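Local coordinates for protein beta-phosphoglucomutase (Bacteroides vulgatus, PDB 3DV9) that probably interconverts beta-glucose 1-phosphate and glucose 6-phosphate, as a magnesium-binding phosphoglucomutase of the haloacid dehalogenase (HAD) superfamily, at residues P111-L125 / M230-S242. Numbering follows the deposited sequence. Where two conformers were deposited one is given.
Sequences PGALEVLTKIKSEGL and MPDFNKNWETLQS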
ATOM      1  N   PRO A 111       3.527 -13.007   7.225  1.00 18.12           N
ATOM      2  CA  PRO A 111       2.675 -13.924   7.961  1.00 18.63           C
ATOM      3  C   PRO A 111       1.277 -13.303   8.126  1.00 18.35           C
ATOM      4  O   PRO A 111       1.135 -12.083   8.348  1.00 17.92           O
ATOM      5  CB  PRO A 111       3.364 -14.023   9.327  1.00 19.52           C
ATOM      6  CG  PRO A 111       4.837 -13.876   8.972  1.00 20.75           C
ATOM      7  CD  PRO A 111       4.740 -12.691   8.003  1.00 19.24           C
ATOM      8  N   GLY A 112       0.263 -14.146   7.974  1.00 17.57           N
ATOM      9  CA  GLY A 112      -1.125 -13.721   8.025  1.00 16.43           C
ATOM     10  C   GLY A 112      -1.684 -13.317   6.676  1.00 18.02           C
ATOM     11  O   GLY A 112      -2.889 -13.378   6.500  1.00 17.35           O
ATOM     12  N   ALA A 113      -0.835 -12.975   5.700  1.00 17.67           N
ATOM     13  CA  ALA A 113      -1.376 -12.444   4.414  1.00 17.51           C
ATOM     14  C   ALA A 113      -2.111 -13.539   3.605  1.00 18.24           C
ATOM     15  O   ALA A 113      -3.223 -13.348   3.141  1.00 17.60           O
ATOM     16  CB  ALA A 113      -0.229 -11.833   3.573  1.00 18.61           C
ATOM     17  N   LEU A 114      -1.465 -14.689   3.417  1.00 18.28           N
ATOM     18  CA  LEU A 114      -2.129 -15.752   2.634  1.00 18.93           C
ATOM     19  C   LEU A 114      -3.412 -16.205   3.337  1.00 18.66           C
ATOM     20  O   LEU A 114      -4.439 -16.401   2.668  1.00 18.51           O
ATOM     21  CB  LEU A 114      -1.152 -16.914   2.421  1.00 18.16           C
ATOM     22  CG  LEU A 114      -1.786 -18.150   1.776  1.00 19.63           C
ATOM     23  CD1 LEU A 114      -2.348 -17.837   0.432  1.00 17.24           C
ATOM     24  CD2 LEU A 114      -0.688 -19.207   1.644  1.00 20.33           C
ATOM     25  N   GLU A 115      -3.366 -16.343   4.661  1.00 17.94           N
ATOM     26  CA  GLU A 115      -4.546 -16.754   5.395  1.00 19.01           C
ATOM     27  C   GLU A 115      -5.706 -15.763   5.243  1.00 18.07           C
ATOM     28  O   GLU A 115      -6.857 -16.158   4.996  1.00 18.63           O
ATOM     29  CB  GLU A 115      -4.243 -16.972   6.852  1.00 18.78           C
ATOM     30  CG  GLU A 115      -5.489 -17.485   7.604  1.00 22.93           C
ATOM     31  CD  GLU A 115      -5.160 -17.879   9.040  1.00 27.81           C
ATOM     32  OE1 GLU A 115      -3.958 -17.982   9.386  1.00 31.01           O
ATOM     33  OE2 GLU A 115      -6.096 -18.094   9.821  1.00 29.33           O
ATOM     34  N   VAL A 116      -5.453 -14.476   5.441  1.00 17.88           N
ATOM     35  CA  VAL A 116      -6.542 -13.506   5.295  1.00 17.89           C
ATOM     36  C   VAL A 116      -7.098 -13.415   3.858  1.00 18.25           C
ATOM     37  O   VAL A 116      -8.312 -13.300   3.687  1.00 17.06           O
ATOM     38  CB  VAL A 116      -6.209 -12.118   5.919  1.00 18.35           C
ATOM     39  CG1 VAL A 116      -5.309 -11.259   4.968  1.00 18.16           C
ATOM     40  CG2 VAL A 116      -7.493 -11.407   6.319  1.00 17.43           C
ATOM     41  N   LEU A 117      -6.237 -13.532   2.853  1.00 17.46           N
ATOM     42  CA  LEU A 117      -6.655 -13.503   1.434  1.00 17.05           C
ATOM     43  C   LEU A 117      -7.544 -14.701   1.135  1.00 17.81           C
ATOM     44  O   LEU A 117      -8.528 -14.595   0.402  1.00 17.45           O
ATOM     45  CB  LEU A 117      -5.437 -13.513   0.516  1.00 17.37           C
ATOM     46  CG  LEU A 117      -4.733 -12.149   0.493  1.00 16.25           C
ATOM     47  CD1 LEU A 117      -3.314 -12.268  -0.108  1.00 18.47           C
ATOM     48  CD2 LEU A 117      -5.637 -11.102  -0.234  1.00 15.47           C
ATOM     49  N   THR A 118      -7.225 -15.846   1.719  1.00 17.94           N
ATOM     50  CA  THR A 118      -8.048 -17.056   1.478  0.60 17.93           C
ATOM     51  C   THR A 118      -9.441 -16.893   2.099  1.00 18.37           C
ATOM     52  O   THR A 118     -10.433 -17.358   1.511  1.00 18.25           O
ATOM     53  CB  THR A 118      -7.340 -18.368   1.951  0.60 18.14           C
ATOM     54  OG1 THR A 118      -7.287 -18.411   3.385  0.60 20.13           O
ATOM     55  CG2 THR A 118      -5.932 -18.442   1.404  0.60 18.41           C
ATOM     56  N   LYS A 119      -9.516 -16.202   3.253  1.00 17.06           N
ATOM     57  CA  LYS A 119     -10.813 -15.984   3.924  1.00 18.41           C
ATOM     58  C   LYS A 119     -11.625 -15.041   3.033  1.00 18.60           C
ATOM     59  O   LYS A 119     -12.819 -15.274   2.782  1.00 19.32           O
ATOM     60  CB  LYS A 119     -10.601 -15.256   5.256  1.00 17.60           C
ATOM     61  CG  LYS A 119     -10.025 -16.150   6.355  1.00 19.26           C
ATOM     62  CD  LYS A 119      -9.779 -15.303   7.577  1.00 19.56           C
ATOM     63  CE  LYS A 119      -9.060 -16.074   8.620  1.00 22.10           C
ATOM     64  NZ  LYS A 119      -8.753 -15.198   9.822  1.00 21.81           N
ATOM     65  N   ILE A 120     -10.957 -14.002   2.556  1.00 17.61           N
ATOM     66  CA  ILE A 120     -11.610 -12.939   1.728  1.00 17.40           C
ATOM     67  C   ILE A 120     -12.144 -13.561   0.428  1.00 18.01           C
ATOM     68  O   ILE A 120     -13.293 -13.336   0.045  1.00 18.80           O
ATOM     69  CB  ILE A 120     -10.629 -11.732   1.454  1.00 17.00           C
ATOM     70  CG1 ILE A 120     -10.439 -10.953   2.768  1.00 16.70           C
ATOM     71  CG2 ILE A 120     -11.158 -10.773   0.353  1.00 17.78           C
ATOM     72  CD1 ILE A 120      -9.182 -10.009   2.806  1.00 17.16           C
ATOM     73  N   LYS A 121     -11.307 -14.324  -0.245  1.00 18.19           N
ATOM     74  CA  LYS A 121     -11.713 -15.036  -1.481  1.00 19.56           C
ATOM     75  C   LYS A 121     -12.891 -16.000  -1.210  1.00 19.77           C
ATOM     76  O   LYS A 121     -13.850 -16.038  -1.987  1.00 19.16           O
ATOM     77  CB  LYS A 121     -10.482 -15.706  -2.144  1.00 20.41           C
ATOM     78  CG  LYS A 121     -10.589 -16.116  -3.605  1.00 26.67           C
ATOM     79  CD  LYS A 121     -10.291 -14.916  -4.540  1.00 27.87           C
ATOM     80  CE  LYS A 121     -10.699 -15.276  -5.957  1.00 31.80           C
ATOM     81  NZ  LYS A 121      -9.785 -14.654  -6.960  1.00 35.94           N
ATOM     82  N   SER A 122     -12.849 -16.732  -0.100  1.00 20.40           N
ATOM     83  CA  SER A 122     -13.895 -17.681   0.287  0.60 20.85           C
ATOM     84  C   SER A 122     -15.260 -16.996   0.468  1.00 21.04           C
ATOM     85  O   SER A 122     -16.334 -17.588   0.194  1.00 20.72           O
ATOM     86  CB  SER A 122     -13.517 -18.375   1.603  0.60 20.54           C
ATOM     87  OG  SER A 122     -14.467 -19.380   1.926  0.60 22.02           O
ATOM     88  N   GLU A 123     -15.218 -15.759   0.943  1.00 20.75           N
ATOM     89  CA  GLU A 123     -16.423 -15.000   1.249  0.50 21.85           C
ATOM     90  C   GLU A 123     -17.040 -14.398   0.001  1.00 21.58           C
ATOM     91  O   GLU A 123     -18.079 -13.739   0.078  1.00 23.76           O
ATOM     92  CB  GLU A 123     -16.104 -13.890   2.260  0.50 22.41           C
ATOM     93  CG  GLU A 123     -15.900 -14.392   3.671  0.50 24.83           C
ATOM     94  CD  GLU A 123     -17.175 -14.958   4.288  0.50 27.29           C
ATOM     95  OE1 GLU A 123     -18.263 -14.386   4.080  0.50 29.34           O
ATOM     96  OE2 GLU A 123     -17.083 -15.986   4.988  0.50 30.82           O
ATOM     97  N   GLY A 124     -16.410 -14.615  -1.159  1.00 20.84           N
ATOM     98  CA  GLY A 124     -16.947 -14.085  -2.395  1.00 21.21           C
ATOM     99  C   GLY A 124     -16.517 -12.673  -2.691  1.00 19.86           C
ATOM    100  O   GLY A 124     -17.050 -12.044  -3.608  1.00 21.46           O
ATOM    101  N   LEU A 125     -15.592 -12.155  -1.877  1.00 19.80           N
ATOM    102  CA  LEU A 125     -15.018 -10.821  -2.076  1.00 20.67           C
ATOM    103  C   LEU A 125     -13.880 -10.820  -3.102  1.00 21.35           C
ATOM    104  O   LEU A 125     -13.228 -11.844  -3.343  1.00 21.27           O
ATOM    105  CB  LEU A 125     -14.525 -10.235  -0.741  1.00 20.15           C
ATOM    106  CG  LEU A 125     -15.568 -10.145   0.398  1.00 22.63           C
ATOM    107  CD1 LEU A 125     -14.936  -9.809   1.737  1.00 23.38           C
ATOM    108  CD2 LEU A 125     -16.620  -9.121   0.054  1.00 23.22           C
HETATM  109  N   MSE A 230       0.254  -7.950  10.348  1.00 16.14           N
HETATM  110  CA  MSE A 230      -0.660  -8.672   9.446  1.00 17.95           C
HETATM  111  C   MSE A 230      -1.320  -9.862  10.181  1.00 16.44           C
HETATM  112  O   MSE A 230      -2.482 -10.163   9.953  1.00 16.46           O
HETATM  113  CB  MSE A 230       0.019  -9.075   8.133  1.00 17.88           C
HETATM  114  CG  MSE A 230       0.168  -7.957   7.133  1.00 19.44           C
HETATM  115 SE   MSE A 230      -1.515  -7.186   6.573  0.70 19.26          SE
HETATM  116  CE  MSE A 230      -2.112  -8.490   5.304  1.00 19.92           C
ATOM    117  N   PRO A 231      -0.571 -10.580  11.051  1.00 16.61           N
ATOM    118  CA  PRO A 231      -1.339 -11.564  11.841  1.00 16.48           C
ATOM    119  C   PRO A 231      -2.503 -10.980  12.677  1.00 17.14           C
ATOM    120  O   PRO A 231      -3.561 -11.613  12.794  1.00 16.35           O
ATOM    121  CB  PRO A 231      -0.250 -12.160  12.760  1.00 17.26           C
ATOM    122  CG  PRO A 231       1.033 -12.086  11.875  1.00 17.46           C
ATOM    123  CD  PRO A 231       0.898 -10.706  11.256  1.00 15.71           C
ATOM    124  N   ASP A 232      -2.317  -9.780  13.222  1.00 16.43           N
ATOM    125  CA  ASP A 232      -3.346  -9.046  13.985  0.50 17.50           C
ATOM    126  C   ASP A 232      -4.557  -8.794  13.073  1.00 17.48           C
ATOM    127  O   ASP A 232      -5.716  -9.071  13.427  1.00 18.37           O
ATOM    128  CB  ASP A 232      -2.724  -7.732  14.551  0.50 17.53           C
ATOM    129  CG  ASP A 232      -3.599  -7.026  15.614  0.50 18.54           C
ATOM    130  OD1 ASP A 232      -4.409  -7.725  16.264  0.50 19.85           O
ATOM    131  OD2 ASP A 232      -3.463  -5.766  15.841  0.50 17.05           O
ATOM    132  N   PHE A 233      -4.268  -8.282  11.880  1.00 17.95           N
ATOM    133  CA  PHE A 233      -5.321  -8.002  10.889  1.00 16.91           C
ATOM    134  C   PHE A 233      -6.088  -9.303  10.537  1.00 16.85           C
ATOM    135  O   PHE A 233      -7.317  -9.362  10.612  1.00 17.68           O
ATOM    136  CB  PHE A 233      -4.711  -7.342   9.654  1.00 16.31           C
ATOM    137  CG  PHE A 233      -5.688  -7.144   8.550  1.00 17.11           C
ATOM    138  CD1 PHE A 233      -6.841  -6.400   8.754  1.00 20.80           C
ATOM    139  CD2 PHE A 233      -5.498  -7.797   7.332  1.00 21.33           C
ATOM    140  CE1 PHE A 233      -7.788  -6.220   7.714  1.00 21.94           C
ATOM    141  CE2 PHE A 233      -6.423  -7.632   6.273  1.00 20.60           C
ATOM    142  CZ  PHE A 233      -7.590  -6.864   6.479  1.00 20.60           C
ATOM    143  N   ASN A 234      -5.335 -10.356  10.249  1.00 16.83           N
ATOM    144  CA  ASN A 234      -5.907 -11.641   9.896  1.00 18.49           C
ATOM    145  C   ASN A 234      -6.819 -12.113  11.043  1.00 18.17           C
ATOM    146  O   ASN A 234      -7.952 -12.570  10.801  1.00 18.47           O
ATOM    147  CB  ASN A 234      -4.806 -12.660   9.639  1.00 18.79           C
ATOM    148  CG  ASN A 234      -5.365 -14.036   9.377  1.00 17.74           C
ATOM    149  OD1 ASN A 234      -6.363 -14.172   8.661  1.00 18.22           O
ATOM    150  ND2 ASN A 234      -4.772 -15.059  10.004  1.00 23.07           N
ATOM    151  N   LYS A 235      -6.324 -12.043  12.282  1.00 19.15           N
ATOM    152  CA  LYS A 235      -7.082 -12.567  13.425  1.00 20.78           C
ATOM    153  C   LYS A 235      -8.424 -11.842  13.605  1.00 20.14           C
ATOM    154  O   LYS A 235      -9.428 -12.424  14.063  1.00 21.00           O
ATOM    155  CB  LYS A 235      -6.264 -12.390  14.691  1.00 21.20           C
ATOM    156  CG  LYS A 235      -6.913 -12.905  15.941  1.00 26.70           C
ATOM    157  CD  LYS A 235      -5.920 -12.903  17.099  1.00 32.21           C
ATOM    158  CE  LYS A 235      -5.343 -11.518  17.376  1.00 36.60           C
ATOM    159  NZ  LYS A 235      -4.244 -11.549  18.405  1.00 41.57           N
ATOM    160  N   ASN A 236      -8.408 -10.568  13.267  1.00 19.81           N
ATOM    161  CA  ASN A 236      -9.559  -9.700  13.410  1.00 20.29           C
ATOM    162  C   ASN A 236     -10.503  -9.660  12.207  1.00 20.55           C
ATOM    163  O   ASN A 236     -11.549  -9.004  12.255  1.00 20.33           O
ATOM    164  CB  ASN A 236      -9.062  -8.303  13.736  1.00 20.66           C
ATOM    165  CG  ASN A 236      -8.696  -8.166  15.186  1.00 22.30           C
ATOM    166  OD1 ASN A 236      -9.564  -7.968  16.037  1.00 21.74           O
ATOM    167  ND2 ASN A 236      -7.408  -8.297  15.490  1.00 21.08           N
ATOM    168  N   TRP A 237     -10.156 -10.386  11.150  1.00 20.04           N
ATOM    169  CA  TRP A 237     -10.934 -10.290   9.901  1.00 20.29           C
ATOM    170  C   TRP A 237     -12.441 -10.640  10.115  1.00 20.70           C
ATOM    171  O   TRP A 237     -13.357  -9.911   9.694  1.00 20.41           O
ATOM    172  CB  TRP A 237     -10.320 -11.179   8.790  1.00 21.75           C
ATOM    173  CG  TRP A 237     -11.224 -11.067   7.628  1.00 20.77           C
ATOM    174  CD1 TRP A 237     -12.086 -11.994   7.175  1.00 24.06           C
ATOM    175  CD2 TRP A 237     -11.434  -9.876   6.838  1.00 21.64           C
ATOM    176  NE1 TRP A 237     -12.815 -11.477   6.110  1.00 22.75           N
ATOM    177  CE2 TRP A 237     -12.433 -10.177   5.891  1.00 23.27           C
ATOM    178  CE3 TRP A 237     -10.867  -8.588   6.851  1.00 22.18           C
ATOM    179  CZ2 TRP A 237     -12.891  -9.226   4.945  1.00 22.14           C
ATOM    180  CZ3 TRP A 237     -11.314  -7.642   5.911  1.00 23.27           C
ATOM    181  CH2 TRP A 237     -12.314  -7.971   4.974  1.00 23.28           C
ATOM    182  N   GLU A 238     -12.699 -11.778  10.727  1.00 20.74           N
ATOM    183  CA  GLU A 238     -14.093 -12.240  10.952  1.00 23.41           C
ATOM    184  C   GLU A 238     -14.945 -11.190  11.672  1.00 23.69           C
ATOM    185  O   GLU A 238     -16.052 -10.860  11.214  1.00 23.06           O
ATOM    186  CB  GLU A 238     -14.102 -13.582  11.685  1.00 25.11           C
ATOM    187  CG  GLU A 238     -13.328 -14.672  10.892  1.00 29.61           C
ATOM    188  CD  GLU A 238     -11.878 -14.931  11.381  1.00 36.33           C
ATOM    189  OE1 GLU A 238     -10.958 -14.045  11.251  1.00 29.57           O
ATOM    190  OE2 GLU A 238     -11.683 -16.082  11.909  1.00 40.47           O
ATOM    191  N   THR A 239     -14.390 -10.635  12.750  1.00 22.24           N
ATOM    192  CA  THR A 239     -15.078  -9.596  13.563  1.00 23.08           C
ATOM    193  C   THR A 239     -15.257  -8.330  12.749  1.00 22.00           C
ATOM    194  O   THR A 239     -16.289  -7.650  12.835  1.00 21.54           O
ATOM    195  CB  THR A 239     -14.270  -9.312  14.839  1.00 22.37           C
ATOM    196  OG1 THR A 239     -14.186 -10.528  15.582  1.00 27.72           O
ATOM    197  CG2 THR A 239     -14.936  -8.193  15.734  1.00 25.48           C
ATOM    198  N   LEU A 240     -14.254  -8.005  11.943  1.00 20.58           N
ATOM    199  CA  LEU A 240     -14.335  -6.778  11.169  1.00 20.31           C
ATOM    200  C   LEU A 240     -15.384  -6.935  10.073  1.00 19.53           C
ATOM    201  O   LEU A 240     -16.246  -6.046   9.901  1.00 20.46           O
ATOM    202  CB  LEU A 240     -12.945  -6.462  10.578  1.00 20.25           C
ATOM    203  CG  LEU A 240     -12.934  -5.257   9.645  1.00 22.41           C
ATOM    204  CD1 LEU A 240     -13.345  -3.972  10.362  1.00 21.91           C
ATOM    205  CD2 LEU A 240     -11.553  -5.123   9.003  1.00 23.27           C
ATOM    206  N   GLN A 241     -15.316  -8.034   9.307  1.00 18.82           N
ATOM    207  CA  GLN A 241     -16.320  -8.256   8.249  1.00 18.80           C
ATOM    208  C   GLN A 241     -17.754  -8.239   8.823  1.00 18.28           C
ATOM    209  O   GLN A 241     -18.672  -7.644   8.225  1.00 17.18           O
ATOM    210  CB  GLN A 241     -16.050  -9.556   7.482  1.00 18.96           C
ATOM    211  CG  GLN A 241     -16.860  -9.658   6.186  1.00 20.45           C
ATOM    212  CD  GLN A 241     -16.769 -11.037   5.550  1.00 20.39           C
ATOM    213  OE1 GLN A 241     -16.107 -11.932   6.087  1.00 21.71           O
ATOM    214  NE2 GLN A 241     -17.453 -11.233   4.413  1.00 19.05           N
ATOM    215  N   SER A 242     -17.931  -8.863   9.989  1.00 17.16           N
ATOM    216  CA  SER A 242     -19.219  -8.836  10.696  0.60 17.39           C
ATOM    217  C   SER A 242     -19.675  -7.405  11.045  1.00 17.42           C
ATOM    218  O   SER A 242     -20.851  -7.059  10.839  1.00 17.04           O
ATOM    219  CB  SER A 242     -19.170  -9.710  11.955  0.60 17.12           C
ATOM    220  OG  SER A 242     -20.434  -9.731  12.607  0.60 17.68           O
TER
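V116 of helix 113-122 sits as a knob in a hole formed by M230, F233, N234 and W237 of helix 230-242. The two helices run side by side over the parallel sheet of the Rossmann-like HAD core, their axes 8.9 Å apart and crossing at 23°. V116 CG2 lies 3.8 Å from W237 CB, and the V116 and F233 side chains cross at about a right angle. Further along, the W237 indole is sandwiched: I120 CG1 stands over one face, a CH-pi contact 4.0 Å from the centroid of the W237 six-membered ring, while Q241 CB of its own helix lies over the opposite face, toward the rim. L125 CD1 meets the ring edge, and V26 of strand 25-29 touches both I120 and W237. At the N-terminal end, G112 lies so close to M230 and P231 that a CB would clash. Above the apolar layer, with CG anti to the carbonyl carbon (chi1 -75°) and the chain extended beyond it, K119 reaches across, and K119 NZ donates a 2.8 Å hydrogen bond to N234 OD1 from above the amide carbonyl plane. A methionine in place of K119 would probably leave E238 without its cross-helix cation and N234 freer to turn. K119 NZ also forms a salt bridge to E238 OE1 at 2.9 Å, meeting that oxygen from above the carboxylate plane.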